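Local structure of FOKI restriction endonuclease (2FOK) at residues S190-L195 against G221-Y226; I215-E220 against I261-K266; S322-Q327 against G362-L367. The protein cuts double-stranded DNA by metal-dependent hydrolysis as a type IIS restriction endonuclease, probably joining separate DNA-recognition and cleavage domains in one chain. One frame throughout, in Å; residues are numbered along the deposited sequence.

Contact 1 of 3, residues S190-L195 against G221-Y226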
# COMPACT_ATOMS: atom_id res chain seq x y z
N SER A 190 6.23 -0.24 -1.85
CA SER A 190 5.41 -1.44 -2.00
C SER A 190 4.84 -1.88 -0.66
O SER A 190 5.56 -2.03 0.33
CB SER A 190 6.23 -2.56 -2.64
OG SER A 190 7.37 -2.87 -1.87
N GLY A 191 3.53 -2.08 -0.63
CA GLY A 191 2.85 -2.47 0.59
C GLY A 191 1.95 -1.32 1.01
O GLY A 191 0.97 -1.52 1.71
N PHE A 192 2.29 -0.11 0.56
CA PHE A 192 1.51 1.10 0.85
C PHE A 192 1.38 1.93 -0.42
O PHE A 192 1.77 3.11 -0.44
CB PHE A 192 2.19 1.96 1.93
CG PHE A 192 2.56 1.21 3.17
CD1 PHE A 192 1.62 1.00 4.17
CD2 PHE A 192 3.84 0.70 3.32
CE1 PHE A 192 1.95 0.28 5.32
CE2 PHE A 192 4.19 -0.02 4.46
CZ PHE A 192 3.24 -0.23 5.47
N THR A 193 0.82 1.33 -1.46
CA THR A 193 0.63 2.01 -2.74
C THR A 193 -0.80 2.53 -2.87
O THR A 193 -1.72 1.97 -2.28
CB THR A 193 0.91 1.06 -3.93
OG1 THR A 193 -0.11 0.07 -3.98
CG2 THR A 193 2.26 0.37 -3.77
N SER A 194 -0.99 3.60 -3.63
CA SER A 194 -2.32 4.17 -3.82
C SER A 194 -2.49 4.57 -5.28
O SER A 194 -1.58 5.11 -5.90
CB SER A 194 -2.51 5.40 -2.92
OG SER A 194 -3.84 5.91 -2.97
N LEU A 195 -3.67 4.29 -5.83
CA LEU A 195 -3.97 4.62 -7.22
C LEU A 195 -4.53 6.03 -7.34
O LEU A 195 -5.50 6.38 -6.66
CB LEU A 195 -5.00 3.66 -7.81
CG LEU A 195 -4.89 2.16 -7.59
CD1 LEU A 195 -6.13 1.48 -8.18
CD2 LEU A 195 -3.64 1.63 -8.24
N GLY A 221 -4.91 0.13 -4.45
CA GLY A 221 -3.53 -0.08 -4.02
C GLY A 221 -3.56 -0.56 -2.59
O GLY A 221 -4.61 -0.54 -1.95
N SER A 222 -2.41 -0.98 -2.07
CA SER A 222 -2.36 -1.47 -0.69
C SER A 222 -2.94 -0.49 0.32
O SER A 222 -3.73 -0.88 1.16
CB SER A 222 -0.93 -1.83 -0.30
OG SER A 222 -0.10 -1.92 -1.44
N SER A 223 -2.54 0.78 0.25
CA SER A 223 -3.03 1.79 1.20
C SER A 223 -4.53 2.04 1.02
O SER A 223 -5.24 2.36 1.98
CB SER A 223 -2.27 3.09 1.05
OG SER A 223 -1.11 3.12 1.88
N ASP A 224 -5.00 1.91 -0.22
CA ASP A 224 -6.42 2.10 -0.52
C ASP A 224 -7.21 0.97 0.16
O ASP A 224 -8.35 1.18 0.59
CB ASP A 224 -6.66 2.08 -2.03
CG ASP A 224 -5.76 3.04 -2.78
OD1 ASP A 224 -5.45 4.12 -2.22
OD2 ASP A 224 -5.33 2.74 -3.92
N LYS A 225 -6.59 -0.20 0.26
CA LYS A 225 -7.16 -1.40 0.90
C LYS A 225 -7.31 -1.14 2.40
O LYS A 225 -8.39 -1.32 2.98
CB LYS A 225 -6.20 -2.58 0.72
CG LYS A 225 -6.77 -3.78 -0.01
CD LYS A 225 -6.15 -3.92 -1.40
CE LYS A 225 -5.06 -4.98 -1.44
NZ LYS A 225 -4.39 -5.00 -2.77
N TYR A 226 -6.21 -0.73 3.02
CA TYR A 226 -6.17 -0.42 4.44
C TYR A 226 -7.16 0.69 4.79
O TYR A 226 -7.86 0.59 5.79
CB TYR A 226 -4.75 0.01 4.84
CG TYR A 226 -3.70 -1.05 4.59
CD1 TYR A 226 -4.00 -2.39 4.80
CD2 TYR A 226 -2.43 -0.72 4.14
CE1 TYR A 226 -3.06 -3.38 4.58
CE2 TYR A 226 -1.47 -1.72 3.91
CZ TYR A 226 -1.80 -3.04 4.14
OH TYR A 226 -0.88 -4.06 3.94

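Contact 2 of 3, residues I215-E220 against I261-K266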
# COMPACT_ATOMS: atom_id res chain seq x y z
N ILE A 215 -14.23 -2.48 -10.95
CA ILE A 215 -13.27 -1.39 -11.00
C ILE A 215 -13.49 -0.40 -9.86
O ILE A 215 -12.54 0.14 -9.29
CB ILE A 215 -13.37 -0.60 -12.34
CG1 ILE A 215 -12.82 -1.46 -13.48
CG2 ILE A 215 -12.60 0.73 -12.24
CD1 ILE A 215 -12.81 -0.76 -14.84
N ARG A 216 -14.76 -0.18 -9.53
CA ARG A 216 -15.13 0.74 -8.47
C ARG A 216 -14.80 0.24 -7.07
O ARG A 216 -14.68 1.04 -6.13
CB ARG A 216 -16.63 1.04 -8.54
CG ARG A 216 -17.11 2.08 -7.53
CD ARG A 216 -18.47 2.63 -7.91
NE ARG A 216 -19.39 1.57 -8.28
CZ ARG A 216 -20.11 1.53 -9.40
NH1 ARG A 216 -20.02 2.51 -10.29
NH2 ARG A 216 -20.92 0.51 -9.62
N ASN A 217 -14.64 -1.07 -6.92
CA ASN A 217 -14.37 -1.66 -5.62
C ASN A 217 -13.16 -2.59 -5.50
O ASN A 217 -12.66 -2.78 -4.39
CB ASN A 217 -15.61 -2.40 -5.13
CG ASN A 217 -16.86 -1.54 -5.13
OD1 ASN A 217 -16.92 -0.52 -4.44
ND2 ASN A 217 -17.86 -1.94 -5.91
N ASN A 218 -12.69 -3.18 -6.59
CA ASN A 218 -11.55 -4.10 -6.52
C ASN A 218 -10.27 -3.57 -7.13
O ASN A 218 -9.26 -4.28 -7.14
CB ASN A 218 -11.89 -5.43 -7.17
CG ASN A 218 -12.22 -6.51 -6.16
OD1 ASN A 218 -11.34 -7.04 -5.48
ND2 ASN A 218 -13.50 -6.84 -6.05
N TRP A 219 -10.32 -2.36 -7.67
CA TRP A 219 -9.17 -1.70 -8.29
C TRP A 219 -8.62 -0.84 -7.18
O TRP A 219 -9.16 0.23 -6.90
CB TRP A 219 -9.63 -0.77 -9.42
CG TRP A 219 -9.07 -1.04 -10.79
CD1 TRP A 219 -8.27 -0.21 -11.52
CD2 TRP A 219 -9.39 -2.14 -11.64
NE1 TRP A 219 -8.09 -0.72 -12.79
CE2 TRP A 219 -8.76 -1.90 -12.89
CE3 TRP A 219 -10.16 -3.30 -11.48
CZ2 TRP A 219 -8.87 -2.78 -13.96
CZ3 TRP A 219 -10.27 -4.17 -12.54
CH2 TRP A 219 -9.63 -3.91 -13.77
N GLU A 220 -7.55 -1.28 -6.53
CA GLU A 220 -7.03 -0.48 -5.44
C GLU A 220 -5.59 -0.83 -5.06
O GLU A 220 -5.12 -1.92 -5.34
CB GLU A 220 -7.96 -0.63 -4.22
CG GLU A 220 -7.72 -1.90 -3.43
CD GLU A 220 -8.98 -2.45 -2.77
OE1 GLU A 220 -9.85 -1.67 -2.36
OE2 GLU A 220 -9.07 -3.69 -2.65
N ILE A 261 -18.13 6.71 -6.18
CA ILE A 261 -17.27 5.79 -5.45
C ILE A 261 -17.98 5.52 -4.11
O ILE A 261 -18.21 6.45 -3.33
CB ILE A 261 -15.88 6.41 -5.17
CG1 ILE A 261 -15.07 6.51 -6.47
CG2 ILE A 261 -15.13 5.57 -4.14
CD1 ILE A 261 -14.99 5.22 -7.24
N SER A 262 -18.33 4.27 -3.86
CA SER A 262 -19.03 3.92 -2.63
C SER A 262 -18.14 3.86 -1.39
O SER A 262 -18.62 3.98 -0.26
CB SER A 262 -19.75 2.59 -2.81
OG SER A 262 -19.82 2.26 -4.18
N HIS A 263 -16.84 3.66 -1.60
CA HIS A 263 -15.90 3.59 -0.49
C HIS A 263 -15.39 4.97 -0.17
O HIS A 263 -14.22 5.30 -0.40
CB HIS A 263 -14.74 2.65 -0.83
CG HIS A 263 -15.14 1.21 -0.94
ND1 HIS A 263 -14.50 0.32 -1.79
CD2 HIS A 263 -16.13 0.51 -0.34
CE1 HIS A 263 -15.08 -0.86 -1.70
NE2 HIS A 263 -16.07 -0.78 -0.83
N ALA A 264 -16.28 5.81 0.34
CA ALA A 264 -15.96 7.17 0.72
C ALA A 264 -16.43 7.32 2.15
O ALA A 264 -17.36 6.64 2.56
CB ALA A 264 -16.67 8.16 -0.18
N PHE A 265 -15.79 8.20 2.91
CA PHE A 265 -16.14 8.38 4.32
C PHE A 265 -16.12 9.85 4.72
O PHE A 265 -15.56 10.69 4.01
CB PHE A 265 -15.18 7.58 5.21
CG PHE A 265 -14.91 6.17 4.72
CD1 PHE A 265 -14.08 5.94 3.63
CD2 PHE A 265 -15.53 5.09 5.33
CE1 PHE A 265 -13.87 4.66 3.15
CE2 PHE A 265 -15.33 3.80 4.86
CZ PHE A 265 -14.51 3.58 3.76
N LYS A 266 -16.72 10.14 5.87
CA LYS A 266 -16.78 11.50 6.42
C LYS A 266 -16.93 11.42 7.95
O LYS A 266 -17.80 10.72 8.46
CB LYS A 266 -17.98 12.25 5.83
CG LYS A 266 -17.98 13.74 6.10
CD LYS A 266 -19.21 14.39 5.48
CE LYS A 266 -18.95 15.83 5.09
NZ LYS A 266 -19.09 16.04 3.62
O HOH W 1 -16.70 2.29 -4.07

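Contact 3 of 3, residues S322-Q327 against G362-L367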
# COMPACT_ATOMS: atom_id res chain seq x y z
N SER A 322 13.10 18.81 21.14
CA SER A 322 13.08 19.36 19.78
C SER A 322 14.45 19.01 19.18
O SER A 322 15.49 19.23 19.80
CB SER A 322 12.88 20.88 19.83
OG SER A 322 12.55 21.41 18.55
N LEU A 323 14.45 18.48 17.96
CA LEU A 323 15.69 18.06 17.31
C LEU A 323 15.82 18.50 15.85
O LEU A 323 14.82 18.74 15.17
CB LEU A 323 15.78 16.52 17.37
CG LEU A 323 16.86 15.74 18.12
CD1 LEU A 323 17.16 16.36 19.46
CD2 LEU A 323 16.38 14.31 18.31
N LYS A 324 17.06 18.60 15.38
CA LYS A 324 17.33 18.95 13.99
C LYS A 324 17.69 17.65 13.27
O LYS A 324 18.41 16.81 13.82
CB LYS A 324 18.50 19.94 13.91
CG LYS A 324 18.08 21.40 13.73
CD LYS A 324 19.20 22.38 14.11
CE LYS A 324 20.12 21.82 15.21
NZ LYS A 324 21.41 22.56 15.37
N ILE A 325 17.20 17.47 12.05
CA ILE A 325 17.46 16.26 11.29
C ILE A 325 18.91 15.83 11.36
O ILE A 325 19.21 14.64 11.33
CB ILE A 325 17.07 16.41 9.80
CG1 ILE A 325 16.86 15.03 9.17
CG2 ILE A 325 18.15 17.17 9.04
CD1 ILE A 325 15.42 14.57 9.17
N GLU A 326 19.81 16.80 11.48
CA GLU A 326 21.24 16.51 11.57
C GLU A 326 21.60 15.86 12.90
O GLU A 326 22.54 15.06 12.99
CB GLU A 326 22.05 17.79 11.37
CG GLU A 326 22.26 18.16 9.90
CD GLU A 326 21.21 19.12 9.38
OE1 GLU A 326 20.43 19.64 10.21
OE2 GLU A 326 21.18 19.35 8.16
N GLN A 327 20.86 16.20 13.95
CA GLN A 327 21.11 15.61 15.26
C GLN A 327 20.49 14.20 15.28
O GLN A 327 21.05 13.27 15.85
CB GLN A 327 20.48 16.49 16.35
CG GLN A 327 20.61 17.99 16.10
CD GLN A 327 19.98 18.83 17.21
OE1 GLN A 327 19.05 19.61 16.97
NE2 GLN A 327 20.49 18.67 18.43
N GLY A 362 9.76 24.68 11.15
CA GLY A 362 10.95 25.14 10.48
C GLY A 362 11.93 23.99 10.36
O GLY A 362 11.64 22.98 9.72
N ARG A 363 13.09 24.13 11.00
CA ARG A 363 14.12 23.10 10.96
C ARG A 363 14.09 22.14 12.14
O ARG A 363 14.97 21.30 12.27
CB ARG A 363 15.51 23.75 10.91
CG ARG A 363 15.91 24.30 9.55
CD ARG A 363 16.86 25.49 9.68
NE ARG A 363 17.67 25.43 10.89
CZ ARG A 363 19.00 25.41 10.89
NH1 ARG A 363 19.67 25.45 9.75
NH2 ARG A 363 19.66 25.36 12.04
N PHE A 364 13.07 22.24 12.99
CA PHE A 364 13.00 21.38 14.17
C PHE A 364 11.82 20.42 14.26
O PHE A 364 10.68 20.78 13.97
CB PHE A 364 13.03 22.23 15.43
CG PHE A 364 14.29 23.03 15.59
CD1 PHE A 364 15.47 22.43 16.04
CD2 PHE A 364 14.31 24.40 15.29
CE1 PHE A 364 16.64 23.16 16.18
CE2 PHE A 364 15.48 25.14 15.43
CZ PHE A 364 16.65 24.53 15.87
N TYR A 365 12.12 19.20 14.67
CA TYR A 365 11.10 18.17 14.82
C TYR A 365 10.92 17.90 16.32
O TYR A 365 11.87 17.98 17.10
CB TYR A 365 11.53 16.86 14.15
CG TYR A 365 11.69 16.92 12.64
CD1 TYR A 365 12.81 17.53 12.07
CD2 TYR A 365 10.75 16.34 11.80
CE1 TYR A 365 12.99 17.56 10.69
CE2 TYR A 365 10.92 16.36 10.41
CZ TYR A 365 12.04 16.97 9.86
OH TYR A 365 12.22 17.01 8.49
N GLN A 366 9.69 17.59 16.71
CA GLN A 366 9.42 17.27 18.10
C GLN A 366 8.20 16.38 18.22
O GLN A 366 7.10 16.79 17.87
CB GLN A 366 9.21 18.54 18.92
CG GLN A 366 9.38 18.30 20.42
CD GLN A 366 9.18 19.55 21.24
OE1 GLN A 366 8.64 19.50 22.34
NE2 GLN A 366 9.60 20.69 20.69
N LEU A 367 8.39 15.16 18.72
CA LEU A 367 7.27 14.24 18.90
C LEU A 367 6.38 14.72 20.05
O LEU A 367 6.86 15.04 21.13
CB LEU A 367 7.78 12.83 19.20
CG LEU A 367 6.73 11.72 19.11
CD1 LEU A 367 7.07 10.79 17.96
CD2 LEU A 367 6.67 10.96 20.43

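Contact 1 of 3, residues S190-L195 against G221-Y226
D224 reaches from the first turn of helix 222-236 to the hydroxyl of S194 and the backbone N of L195. From CB, which heads toward the loop 190-195, its CG lies anti to the carbonyl carbon (chi1 -52°) and comes up to S194 CA at 3.8 Å. At the tip the two oxygens divide the work. OD1 accepts a short bond from S194 OG (2.5 Å) on its syn lone pair, while OD2 takes L195 N at 3.0 Å on its own syn side, a fairly straight bond of 164°. On its anti side, OD2 also receives G221 N at 2.7 Å, from 28° out of the carboxylate plane. Three donors therefore fix the rotation of this buried carboxylate.

T193 meets the start of the helix with both of its oxygens: OG1 accepts S222 N at 3.2 Å, and O accepts S223 N at 2.9 Å. Beyond it, F192 CD1 packs on Y226 CE2 at 4.1 Å. W10 packs edge-to-face with F192 and meets the Y226 ring at about 45°, and S223 OG turns to L184 O.

G221, the N-cap, has no side chain to cap with. The D224-to-G221 bond is the reciprocal half of a capping box; the other half is missing, and T193 of the loop 190-195 instead takes the first NH groups of this helix in the second recognition subdomain.

Contact 2 of 3, residues I215-E220 against I261-K266
The imidazole of H263 carries N217 OD1 over one face, 3.3 Å above the ring plane and displaced toward the rim near CE1. Amide and ring planes stand 63° apart, and the two side chains cross at about a right angle. The same face also has the ordered water above it, likewise toward the rim.

The water ties N217 of helix 209-218 to the S262-H263 turn that breaks strand 258-267. It donates to N217 OD1 at 2.8 Å, accepts from H263 N at 2.8 Å and is hydrogen-bonded to S262 OG at 3.1 Å. N217 CG is turned anti to the carbonyl carbon (chi1 -54°), and its ND2 makes a weak bond back to G213 O, which probably helps point OD1 at water and ring. On the other side, an inverse gamma turn is made at H263, closed by a weak bond from A264 N to S262 O. This bend interrupts the strand and presents the backbone N of H263 to the water.

Beside this polar group, the side chains of R216 and I261 run antiparallel, side by side. With CG anti to the backbone N (chi1 -176°), the arginine rests CG 3.8 Å from I261 CD1 and brings CD to 4.0 Å from S262 OG; a bend at chi3 then turns NE and the guanidinium.

E220 OE1 lies 5.1 Å from H263 ND1, but is already held in salt bridges by K177 and R228, so its pull on the imidazole is probably damped. With its polar links running through water, helix 209-218 meets the strand by a partly hydrated joint rather than a dry core.

Contact 3 of 3, residues S322-Q327 against G362-L367
Y365 is bonded to L323 through its backbone in both directions: L323 N to Y365 O and Y365 N to L323 O are each 2.8 Å long and lie in the carbonyl plane. Its ring turns an edge to L323 O, and CE1 packs alongside I325 CD1 at 4.1 Å. I325 in turn lies against I341 and I344 of helix 341-352.

S322, just before this pair, touches F364 and Q366. Its OG meets F364 CB at 3.3 Å, and its CB meets the amide of Q366, 3.4 Å from NE2; the extended Q366 chain reaches along the backbone of S322 to get there. The short, weakly bonded strand 323-324 forms one border of a three-stranded antiparallel sheet with 364-367 in the middle and 358-361 beyond. Helix, short strand, two helices and a closing hairpin follow one another as in a winged helix, in keeping with the helix-turn-helix kinship of the D3 domain.

K324 is the N-cap of helix 325-334, its N bonded to Q327 OE1. Its CG lies 3.3 Å from F364 CE1, with the aliphatic chain alongside the ring. Replacing F364 by alanine would remove the ring, and the K324 methylenes would probably lose their partner and be set free to turn. A bend at chi3 (-31°) runs the lysine beside R363, placing NZ 4.7 Å from NH2, a like-charge approach at the surface.

Overall arrangement
Contacts 1 and 2 are neighbours in the second recognition subdomain, their centres 13 Å apart and their segments alternating along the chain, since helix 209-218 leads through E220 directly into helix 222-236. They touch there: L195 CD1 lies 3.5 Å from E220 CA, and K225 CD packs 3.2 Å from E220 OE2. Contact 1 is buried near the middle of the molecule, where T193 meets I423, and L195 meets I423 and M426, on helix 421-436 of the cleavage domain; contact 2 is at the surface. Contact 3 stands apart in the D3 region, its centre about 29 Å from that of contact 1 and 38 Å from that of contact 2, with nearest atoms about 17 and 26 Å away.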